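Local coordinates for FERM, ARHGEF and pleckstrin domain-containing protein 2 (Mus musculus, PDB 6D2K), which acts as a guanine nucleotide exchange factor that activates RAC1, has roles in semaphorin responses, actin remodelling and integrin regulation, and is represented here by its FERM domain, at residues Ile128-Gln133 with Asp180-Glu185; Lys242-Lys247 with Lys271-Ile276. One frame throughout, in Å; residues are numbered along the deposited sequence.

Contact 1. Residues Ile128-Gln133 with Asp180-Glu185; sequences ISHLLQ and DFQVLE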
loop_
_atom_site.group_PDB
_atom_site.type_symbol
_atom_site.label_atom_id
_atom_site.label_comp_id
_atom_site.label_asym_id
_atom_site.label_seq_id
_atom_site.Cartn_x
_atom_site.Cartn_y
_atom_site.Cartn_z
ATOM N N ILE A 128 -6.635 -11.067 12.266
ATOM C CA ILE A 128 -7.555 -11.896 11.499
ATOM C C ILE A 128 -8.859 -12.093 12.263
ATOM O O ILE A 128 -9.925 -12.069 11.664
ATOM C CB ILE A 128 -6.935 -13.249 11.132
ATOM C CG1 ILE A 128 -5.695 -13.024 10.268
ATOM C CG2 ILE A 128 -7.945 -14.130 10.389
ATOM C CD1 ILE A 128 -4.860 -14.278 10.061
ATOM N N SER A 129 -8.779 -12.240 13.584
ATOM C CA SER A 129 -10.002 -12.448 14.367
ATOM C C SER A 129 -10.963 -11.256 14.265
ATOM O O SER A 129 -12.191 -11.428 14.260
ATOM C CB SER A 129 -9.683 -12.790 15.832
ATOM O OG SER A 129 -9.234 -11.658 16.556
ATOM N N HIS A 130 -10.412 -10.050 14.202
ATOM C CA HIS A 130 -11.240 -8.858 14.008
ATOM C C HIS A 130 -11.781 -8.782 12.589
ATOM O O HIS A 130 -12.936 -8.376 12.379
ATOM C CB HIS A 130 -10.482 -7.582 14.375
ATOM C CG HIS A 130 -10.414 -7.344 15.853
ATOM N ND1 HIS A 130 -9.240 -7.382 16.572
ATOM C CD2 HIS A 130 -11.401 -7.111 16.749
ATOM C CE1 HIS A 130 -9.505 -7.152 17.851
ATOM N NE2 HIS A 130 -10.809 -6.987 17.979
ATOM N N LEU A 131 -10.968 -9.197 11.620
ATOM C CA LEU A 131 -11.444 -9.254 10.239
ATOM C C LEU A 131 -12.608 -10.236 10.105
ATOM O O LEU A 131 -13.588 -9.949 9.409
ATOM C CB LEU A 131 -10.304 -9.619 9.277
ATOM C CG LEU A 131 -9.231 -8.547 9.086
ATOM C CD1 LEU A 131 -7.992 -9.126 8.387
ATOM C CD2 LEU A 131 -9.780 -7.363 8.322
ATOM N N LEU A 132 -12.516 -11.376 10.792
ATOM C CA LEU A 132 -13.641 -12.321 10.844
ATOM C C LEU A 132 -14.873 -11.681 11.472
ATOM O O LEU A 132 -15.978 -11.820 10.958
ATOM C CB LEU A 132 -13.268 -13.595 11.604
ATOM C CG LEU A 132 -12.266 -14.546 10.949
ATOM C CD1 LEU A 132 -12.068 -15.757 11.850
ATOM C CD2 LEU A 132 -12.725 -14.977 9.561
ATOM N N GLN A 133 -14.699 -10.974 12.583
ATOM C CA GLN A 133 -15.858 -10.351 13.223
ATOM C C GLN A 133 -16.559 -9.372 12.272
ATOM O O GLN A 133 -17.793 -9.343 12.186
ATOM C CB GLN A 133 -15.439 -9.682 14.531
ATOM C CG GLN A 133 -16.592 -9.114 15.378
ATOM C CD GLN A 133 -17.549 -10.184 15.886
ATOM O OE1 GLN A 133 -17.165 -11.333 16.088
ATOM N NE2 GLN A 133 -18.805 -9.796 16.112
ATOM N N ASP A 180 -13.350 -2.974 12.218
ATOM C CA ASP A 180 -12.406 -2.281 11.347
ATOM C C ASP A 180 -11.538 -1.360 12.197
ATOM O O ASP A 180 -10.334 -1.266 11.986
ATOM C CB ASP A 180 -13.138 -1.417 10.323
ATOM C CG ASP A 180 -13.863 -2.223 9.263
ATOM O OD1 ASP A 180 -14.666 -1.611 8.538
ATOM O OD2 ASP A 180 -13.659 -3.448 9.157
ATOM N N PHE A 181 -12.147 -0.656 13.149
ATOM C CA PHE A 181 -11.382 0.283 13.958
ATOM C C PHE A 181 -10.284 -0.443 14.717
ATOM O O PHE A 181 -9.160 0.053 14.829
ATOM C CB PHE A 181 -12.285 1.033 14.952
ATOM C CG PHE A 181 -11.528 2.000 15.814
ATOM C CD1 PHE A 181 -11.034 3.178 15.284
ATOM C CD2 PHE A 181 -11.288 1.712 17.144
ATOM C CE1 PHE A 181 -10.323 4.071 16.090
ATOM C CE2 PHE A 181 -10.577 2.598 17.947
ATOM C CZ PHE A 181 -10.096 3.768 17.419
ATOM N N GLN A 182 -10.600 -1.621 15.230
ATOM C CA GLN A 182 -9.604 -2.399 15.956
ATOM C C GLN A 182 -8.482 -2.855 15.031
ATOM O O GLN A 182 -7.332 -2.892 15.432
ATOM C CB GLN A 182 -10.249 -3.600 16.629
ATOM C CG GLN A 182 -11.303 -3.204 17.629
ATOM C CD GLN A 182 -10.816 -3.343 19.031
ATOM O OE1 GLN A 182 -11.381 -4.105 19.823
ATOM N NE2 GLN A 182 -9.743 -2.628 19.355
ATOM N N VAL A 183 -8.818 -3.233 13.804
ATOM C CA VAL A 183 -7.784 -3.622 12.839
ATOM C C VAL A 183 -6.811 -2.456 12.626
ATOM O O VAL A 183 -5.580 -2.645 12.653
ATOM C CB VAL A 183 -8.402 -4.102 11.504
ATOM C CG1 VAL A 183 -7.330 -4.192 10.406
ATOM C CG2 VAL A 183 -9.090 -5.447 11.687
ATOM N N LEU A 184 -7.365 -1.256 12.441
ATOM C CA LEU A 184 -6.564 -0.057 12.214
ATOM C C LEU A 184 -5.700 0.270 13.434
ATOM O O LEU A 184 -4.542 0.665 13.300
ATOM C CB LEU A 184 -7.424 1.160 11.849
ATOM C CG LEU A 184 -8.444 1.008 10.718
ATOM C CD1 LEU A 184 -8.997 2.364 10.289
ATOM C CD2 LEU A 184 -7.867 0.268 9.535
ATOM N N GLU A 185 -6.278 0.104 14.618
ATOM C CA GLU A 185 -5.580 0.416 15.864
ATOM C C GLU A 185 -4.388 -0.504 16.103
ATOM O O GLU A 185 -3.304 -0.057 16.534
ATOM C CB GLU A 185 -6.563 0.329 17.034
ATOM C CG GLU A 185 -7.294 1.627 17.264
ATOM C CD GLU A 185 -6.329 2.757 17.599
ATOM O OE1 GLU A 185 -6.408 3.824 16.952
ATOM O OE2 GLU A 185 -5.478 2.565 18.495
#
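His130, whose ring meets the side chain of Gln182, sits beside a polar atom held by two groups: Ser129 OG, one residue earlier on the helix, is hydrogen-bonded with Leu126 O and with His171 NE2, and His171 in turn stacks on the His130 ring. Further along, Gln133 NE2 ties the same helix to Gln174 O and Asp138 OD1. Gln182 CB stands over the middle of the His130 ring, 3.6 Å from its centroid and only 7° off the normal, a CH-pi contact. The Gln182 chain then bends at chi2, which keeps the amide close to the imidazole with the two planes 51° apart. A flat ring suits this place because it can accept a methylene on its face while also stacking with His171. Cutting the ring back to an alanine here removes that face, and is likely to leave Gln182 CB without a surface to lie on and His171 without its stacking mate.

Next to the ring, the packing is apolar. Val183 CG2 is shared by two partners, 3.7 Å from His130 CB and 3.9 Å from Leu131 CD2. Valine is short and branched at CB, so it reaches this spot without a long chain, whereas Leu131 brings its branched end over to meet it, the two side chains crossing at about a right angle. Short aliphatic groups such as these suit a place where the axes of the two segments come within 8.8 Å. The segments run nearly antiparallel, at 161°, and His130 CA lies 6.4 Å from Val183 CA.

This is helix-on-helix packing within the all-helical central lobe of the FERM domain. Helix 98-113 lies against Leu131 through Lys109 and against Asp180 through Tyr102 and Ala105, while helix 161-168 meets Ile128 and Leu132, and helix 141-150 also packs on Leu132.

Contact 2. Residues Lys242-Lys247 with Lys271-Ile276; sequences KRFLIK and KNFWKI
Helix 267-284 passes over strand 243-247 with Phe244 opposite Trp274, their CA atoms 7.0 Å apart. Phe244 and Phe273 both aim from their backbones at the other segment and meet as a T-shaped, edge-to-face pair. The edge of Phe273 is the one presented: its CD2 sits above the middle of the Phe244 ring, and Phe273 CE2 comes to 3.6 Å from Phe244 CE2. The centroids are 5.0 Å apart and the planes 66° from each other, which sets the slightly positive hydrogen rim of one ring against the electron-rich face of the other. In Phe244 CG is anti to the backbone N (chi1 177°), the torsion that carries the ring out from the strand to the helix. Phenylalanine suits both positions, since its flat apolar ring fills the buried gap between strand and helix with no polar atom to satisfy.

Trp274 takes up the CE1 corner of the Phe244 ring. Phe244 CE1 approaches the backbone of Trp274, 4.0 Å from Trp274 CA, and lies at the edge of the indole, 4.3 Å from Trp274 CD1. The indole is suited to a margin of the core, since its nitrogen needs a partner: NE1 bonds to Leu237 O on edge strand 236-240, and the ring also meets that of Phe239.

The arrangement belongs to the PH-like fold of the FERM C-terminal lobe, in which a C-terminal helix packs against a bent antiparallel sheet. Leu210 of strand 207-213 touches both phenylalanines, and Leu264 adds to the apolar surroundings of Phe244. Neighbouring positions on the strand face differently: Arg243 forms a salt bridge with Glu261. On the helix, Lys275 pairs with Glu64 and Asn272 touches Tyr59, so helix 267-284 meets the N-terminal lobe as well as its own sheet.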
loop_
_atom_site.group_PDB
_atom_site.type_symbol
_atom_site.label_atom_id
_atom_site.label_comp_id
_atom_site.label_asym_id
_atom_site.label_seq_id
_atom_site.Cartn_x
_atom_site.Cartn_y
_atom_site.Cartn_z
ATOM N N LYS A 242 20.492 5.172 -11.838
ATOM C CA LYS A 242 20.168 4.228 -10.760
ATOM C C LYS A 242 20.362 4.795 -9.353
ATOM O O LYS A 242 20.082 4.097 -8.371
ATOM C CB LYS A 242 21.000 2.946 -10.872
ATOM C CG LYS A 242 20.772 2.181 -12.164
ATOM C CD LYS A 242 21.379 0.789 -12.085
ATOM C CE LYS A 242 22.871 0.825 -11.860
ATOM N NZ LYS A 242 23.465 -0.524 -12.092
ATOM N N ARG A 243 20.848 6.031 -9.261
ATOM C CA ARG A 243 21.223 6.642 -7.982
ATOM C C ARG A 243 20.098 7.476 -7.388
ATOM O O ARG A 243 19.586 8.380 -8.049
ATOM C CB ARG A 243 22.453 7.556 -8.179
ATOM C CG ARG A 243 23.714 6.824 -8.600
ATOM C CD ARG A 243 24.749 7.789 -9.210
ATOM N NE ARG A 243 24.969 8.968 -8.380
ATOM C CZ ARG A 243 25.259 10.176 -8.854
ATOM N NH1 ARG A 243 25.353 10.375 -10.162
ATOM N NH2 ARG A 243 25.440 11.186 -8.014
ATOM N N PHE A 244 19.737 7.180 -6.137
ATOM C CA PHE A 244 18.774 7.980 -5.381
ATOM C C PHE A 244 19.524 8.886 -4.405
ATOM O O PHE A 244 20.357 8.411 -3.643
ATOM C CB PHE A 244 17.822 7.051 -4.615
ATOM C CG PHE A 244 16.825 7.771 -3.755
ATOM C CD1 PHE A 244 15.835 8.562 -4.316
ATOM C CD2 PHE A 244 16.871 7.639 -2.379
ATOM C CE1 PHE A 244 14.908 9.206 -3.509
ATOM C CE2 PHE A 244 15.958 8.286 -1.564
ATOM C CZ PHE A 244 14.980 9.072 -2.133
ATOM N N LEU A 245 19.242 10.187 -4.445
ATOM C CA LEU A 245 20.007 11.174 -3.676
ATOM C C LEU A 245 19.146 11.895 -2.642
ATOM O O LEU A 245 18.133 12.493 -2.987
ATOM C CB LEU A 245 20.641 12.210 -4.623
ATOM C CG LEU A 245 21.813 11.777 -5.523
ATOM C CD1 LEU A 245 21.403 10.709 -6.519
ATOM C CD2 LEU A 245 22.379 12.979 -6.258
ATOM N N ILE A 246 19.543 11.834 -1.375
ATOM C CA ILE A 246 18.831 12.566 -0.336
ATOM C C ILE A 246 19.727 13.673 0.190
ATOM O O ILE A 246 20.787 13.385 0.744
ATOM C CB ILE A 246 18.489 11.676 0.866
ATOM C CG1 ILE A 246 17.817 10.383 0.435
ATOM C CG2 ILE A 246 17.587 12.434 1.831
ATOM C CD1 ILE A 246 17.516 9.441 1.588
ATOM N N LYS A 247 19.312 14.925 0.014
ATOM C CA LYS A 247 20.059 16.043 0.617
ATOM C C LYS A 247 19.494 16.286 2.011
ATOM O O LYS A 247 18.278 16.460 2.165
ATOM C CB LYS A 247 19.951 17.298 -0.247
ATOM C CG LYS A 247 20.832 18.433 0.247
ATOM C CD LYS A 247 20.666 19.665 -0.617
ATOM C CE LYS A 247 21.192 20.891 0.116
ATOM N NZ LYS A 247 20.983 22.144 -0.659
ATOM N N LYS A 271 13.645 5.877 -10.274
ATOM C CA LYS A 271 12.695 6.942 -10.593
ATOM C C LYS A 271 11.373 6.739 -9.856
ATOM O O LYS A 271 10.800 7.688 -9.313
ATOM C CB LYS A 271 12.440 6.962 -12.098
ATOM C CG LYS A 271 11.449 8.022 -12.558
ATOM C CD LYS A 271 11.468 8.098 -14.080
ATOM C CE LYS A 271 10.553 9.181 -14.623
ATOM N NZ LYS A 271 10.740 9.302 -16.109
ATOM N N ASN A 272 10.890 5.507 -9.861
ATOM C CA ASN A 272 9.640 5.201 -9.186
ATOM C C ASN A 272 9.715 5.429 -7.684
ATOM O O ASN A 272 8.751 5.898 -7.093
ATOM C CB ASN A 272 9.214 3.774 -9.487
ATOM C CG ASN A 272 8.714 3.614 -10.898
ATOM O OD1 ASN A 272 8.334 4.592 -11.546
ATOM N ND2 ASN A 272 8.698 2.377 -11.386
ATOM N N PHE A 273 10.836 5.080 -7.059
ATOM C CA PHE A 273 10.990 5.354 -5.630
ATOM C C PHE A 273 11.070 6.853 -5.362
ATOM O O PHE A 273 10.462 7.362 -4.415
ATOM C CB PHE A 273 12.205 4.645 -5.022
ATOM C CG PHE A 273 12.309 4.830 -3.528
ATOM C CD1 PHE A 273 11.306 4.370 -2.698
ATOM C CD2 PHE A 273 13.387 5.478 -2.962
ATOM C CE1 PHE A 273 11.380 4.558 -1.316
ATOM C CE2 PHE A 273 13.468 5.655 -1.584
ATOM C CZ PHE A 273 12.456 5.195 -0.764
ATOM N N TRP A 274 11.830 7.567 -6.184
ATOM C CA TRP A 274 11.870 9.012 -6.073
ATOM C C TRP A 274 10.467 9.610 -6.148
ATOM O O TRP A 274 10.104 10.473 -5.347
ATOM C CB TRP A 274 12.768 9.595 -7.184
ATOM C CG TRP A 274 12.773 11.085 -7.231
ATOM C CD1 TRP A 274 13.507 11.945 -6.448
ATOM C CD2 TRP A 274 12.022 11.906 -8.126
ATOM N NE1 TRP A 274 13.234 13.248 -6.799
ATOM C CE2 TRP A 274 12.332 13.252 -7.826
ATOM C CE3 TRP A 274 11.123 11.637 -9.160
ATOM C CZ2 TRP A 274 11.768 14.318 -8.510
ATOM C CZ3 TRP A 274 10.558 12.702 -9.837
ATOM C CH2 TRP A 274 10.896 14.027 -9.516
ATOM N N LYS A 275 9.680 9.155 -7.115
ATOM C CA LYS A 275 8.333 9.701 -7.312
ATOM C C LYS A 275 7.466 9.514 -6.067
ATOM O O LYS A 275 6.799 10.450 -5.634
ATOM C CB LYS A 275 7.628 9.053 -8.512
ATOM C CG LYS A 275 8.153 9.466 -9.907
ATOM C CD LYS A 275 7.278 8.858 -11.008
ATOM C CE LYS A 275 7.685 9.378 -12.384
ATOM N NZ LYS A 275 6.884 8.756 -13.475
ATOM N N ILE A 276 7.472 8.315 -5.491
ATOM C CA ILE A 276 6.608 8.066 -4.333
ATOM C C ILE A 276 7.098 8.854 -3.124
ATOM O O ILE A 276 6.290 9.299 -2.300
ATOM C CB ILE A 276 6.424 6.557 -4.018
ATOM C CG1 ILE A 276 5.303 6.352 -2.972
ATOM C CG2 ILE A 276 7.697 5.954 -3.489
ATOM C CD1 ILE A 276 3.934 6.812 -3.430
#

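In the fold
Contacts 1 and 2 belong to different lobes of one FERM domain. The first lies in the central lobe, the second in the PH-like lobe at the final helix, and they follow one another along the chain without interleaving. Their centres are about 35 Å apart, on opposite sides of the centre of the chain, and their nearest atoms remain about 19 Å from each other, so neither touches the other. Both are largely buried, yet they differ in what they connect: contact 1 joins helix to helix, whereas contact 2 joins helix to sheet. No ligand or catalytic centre relates the two.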